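Local structure of CalsepRRP (1JY5) at residues Thr9-Trp14 and Gly44-Tyr49. The protein belongs to the RNase T2 family, whose members cleave RNA, though whether it does so itself is uncertain. Numbering follows the deposited sequence.
Sequences TLALTW and GLWPDY
The W46 indole lies over A11 on one face of the sheet: the A11 methyl CB sits 3.8 Å from the centroid of the W46 six-membered ring, a CH-pi contact offset toward the rim. T9, on the same face, reaches the ring obliquely, its CG2 3.8 Å from CE3 of W46. The chi1 of T9, -77°, sets that methyl anti to the backbone N and leaves the hydroxyl beside it, turned to D48: OG1 of T9 donates to OD2 of D48 at 2.7 Å, nearly along the C-O axis. A valine at T9 would probably leave OD2 without this donor and the D48 carboxylate freer to turn. G44 has no side chain; a CB here would collide with NE1 of W46. On the other face L10 and L45 meet loosely, CB of L10 4.4 Å from CD1 of L45, and both touch T123 of helix 116-129. Paired backbone hydrogen bonds tie A11 to G44 and T9 to W46, N of W46 giving a nearly straight 2.7 Å hydrogen bond to O of T9. W46 NE1 is hydrogen-bonded to OE2 of E101 and its ring stacks on H105, joining the GLWP strand of this antiparallel pair to helix 97-106, an arrangement consistent with the RNase T2 fold.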
loop_
_atom_site.group_PDB
_atom_site.type_symbol
_atom_site.label_atom_id
_atom_site.label_comp_id
_atom_site.label_asym_id
_atom_site.label_seq_id
_atom_site.Cartn_x
_atom_site.Cartn_y
_atom_site.Cartn_z
ATOM N N THR A 9 -3.676 -8.434 1.277
ATOM C CA THR A 9 -2.321 -7.927 1.088
ATOM C C THR A 9 -2.409 -6.423 1.322
ATOM O O THR A 9 -3.192 -5.738 0.663
ATOM C CB THR A 9 -1.767 -8.160 -0.349
ATOM O OG1 THR A 9 -1.377 -9.529 -0.506
ATOM C CG2 THR A 9 -0.548 -7.259 -0.613
ATOM N N LEU A 10 -1.657 -5.911 2.294
ATOM C CA LEU A 10 -1.641 -4.465 2.518
ATOM C C LEU A 10 -0.383 -4.004 1.786
ATOM O O LEU A 10 0.728 -4.330 2.192
ATOM C CB LEU A 10 -1.535 -4.102 4.015
ATOM C CG LEU A 10 -1.323 -2.610 4.342
ATOM C CD1 LEU A 10 -2.507 -1.801 3.846
ATOM C CD2 LEU A 10 -1.144 -2.387 5.853
ATOM N N ALA A 11 -0.562 -3.278 0.689
ATOM C CA ALA A 11 0.576 -2.788 -0.074
ATOM C C ALA A 11 0.822 -1.338 0.305
ATOM O O ALA A 11 -0.113 -0.539 0.391
ATOM C CB ALA A 11 0.309 -2.914 -1.574
ATOM N N LEU A 12 2.088 -1.011 0.546
ATOM C CA LEU A 12 2.483 0.338 0.939
ATOM C C LEU A 12 3.485 0.898 -0.068
ATOM O O LEU A 12 4.348 0.177 -0.566
ATOM C CB LEU A 12 3.109 0.303 2.336
ATOM C CG LEU A 12 2.240 -0.341 3.428
ATOM C CD1 LEU A 12 3.026 -0.432 4.727
ATOM C CD2 LEU A 12 0.965 0.474 3.621
ATOM N N THR A 13 3.372 2.187 -0.354
ATOM C CA THR A 13 4.253 2.835 -1.314
ATOM C C THR A 13 5.251 3.756 -0.624
ATOM O O THR A 13 4.879 4.524 0.263
ATOM C CB THR A 13 3.440 3.682 -2.309
ATOM O OG1 THR A 13 2.460 2.856 -2.949
ATOM C CG2 THR A 13 4.349 4.296 -3.359
ATOM N N TRP A 14 6.516 3.676 -1.022
ATOM C CA TRP A 14 7.527 4.556 -0.444
ATOM C C TRP A 14 7.419 5.852 -1.246
ATOM O O TRP A 14 7.785 5.904 -2.420
ATOM C CB TRP A 14 8.922 3.940 -0.573
ATOM C CG TRP A 14 9.994 4.801 0.044
ATOM C CD1 TRP A 14 10.872 5.619 -0.611
ATOM C CD2 TRP A 14 10.261 4.967 1.445
ATOM N NE1 TRP A 14 11.672 6.283 0.295
ATOM C CE2 TRP A 14 11.316 5.903 1.563
ATOM C CE3 TRP A 14 9.711 4.419 2.612
ATOM C CZ2 TRP A 14 11.832 6.300 2.801
ATOM C CZ3 TRP A 14 10.223 4.813 3.845
ATOM C CH2 TRP A 14 11.275 5.749 3.928
ATOM N N GLY A 44 -2.709 0.155 -1.402
ATOM C CA GLY A 44 -4.013 -0.488 -1.365
ATOM C C GLY A 44 -4.138 -1.657 -0.402
ATOM O O GLY A 44 -3.160 -2.057 0.222
ATOM N N LEU A 45 -5.357 -2.180 -0.257
ATOM C CA LEU A 45 -5.618 -3.350 0.584
ATOM C C LEU A 45 -6.217 -4.291 -0.443
ATOM O O LEU A 45 -7.314 -4.055 -0.948
ATOM C CB LEU A 45 -6.645 -3.056 1.688
ATOM C CG LEU A 45 -7.028 -4.278 2.551
ATOM C CD1 LEU A 45 -5.798 -4.829 3.276
ATOM C CD2 LEU A 45 -8.089 -3.873 3.571
ATOM N N TRP A 46 -5.493 -5.350 -0.769
ATOM C CA TRP A 46 -5.968 -6.255 -1.796
ATOM C C TRP A 46 -6.465 -7.641 -1.387
ATOM O O TRP A 46 -5.732 -8.412 -0.765
ATOM C CB TRP A 46 -4.867 -6.450 -2.852
ATOM C CG TRP A 46 -4.224 -5.184 -3.377
ATOM C CD1 TRP A 46 -4.824 -3.973 -3.574
ATOM C CD2 TRP A 46 -2.870 -5.041 -3.836
ATOM N NE1 TRP A 46 -3.927 -3.085 -4.131
ATOM C CE2 TRP A 46 -2.722 -3.714 -4.300
ATOM C CE3 TRP A 46 -1.767 -5.907 -3.900
ATOM C CZ2 TRP A 46 -1.519 -3.228 -4.823
ATOM C CZ3 TRP A 46 -0.562 -5.419 -4.425
ATOM C CH2 TRP A 46 -0.455 -4.091 -4.876
ATOM N N PRO A 47 -7.735 -7.961 -1.703
ATOM C CA PRO A 47 -8.228 -9.298 -1.354
ATOM C C PRO A 47 -7.487 -10.154 -2.387
ATOM O O PRO A 47 -7.551 -9.866 -3.587
ATOM C CB PRO A 47 -9.725 -9.214 -1.656
ATOM C CG PRO A 47 -10.042 -7.765 -1.400
ATOM C CD PRO A 47 -8.854 -7.071 -2.060
ATOM N N ASP A 48 -6.774 -11.180 -1.940
ATOM C CA ASP A 48 -6.000 -12.010 -2.862
ATOM C C ASP A 48 -6.268 -13.501 -2.726
ATOM O O ASP A 48 -6.872 -13.950 -1.757
ATOM C CB ASP A 48 -4.491 -11.772 -2.659
ATOM C CG ASP A 48 -4.023 -10.419 -3.187
ATOM O OD1 ASP A 48 -4.495 -9.992 -4.265
ATOM O OD2 ASP A 48 -3.165 -9.787 -2.533
ATOM N N TYR A 49 -5.798 -14.256 -3.711
ATOM C CA TYR A 49 -5.928 -15.709 -3.730
ATOM C C TYR A 49 -4.550 -16.305 -3.437
ATOM O O TYR A 49 -3.524 -15.749 -3.841
ATOM C CB TYR A 49 -6.384 -16.182 -5.104
ATOM C CG TYR A 49 -7.819 -15.860 -5.437
ATOM C CD1 TYR A 49 -8.167 -15.432 -6.715
ATOM C CD2 TYR A 49 -8.835 -16.017 -4.489
ATOM C CE1 TYR A 49 -9.493 -15.165 -7.048
ATOM C CE2 TYR A 49 -10.165 -15.755 -4.813
ATOM C CZ TYR A 49 -10.484 -15.330 -6.094
ATOM O OH TYR A 49 -11.794 -15.073 -6.431
#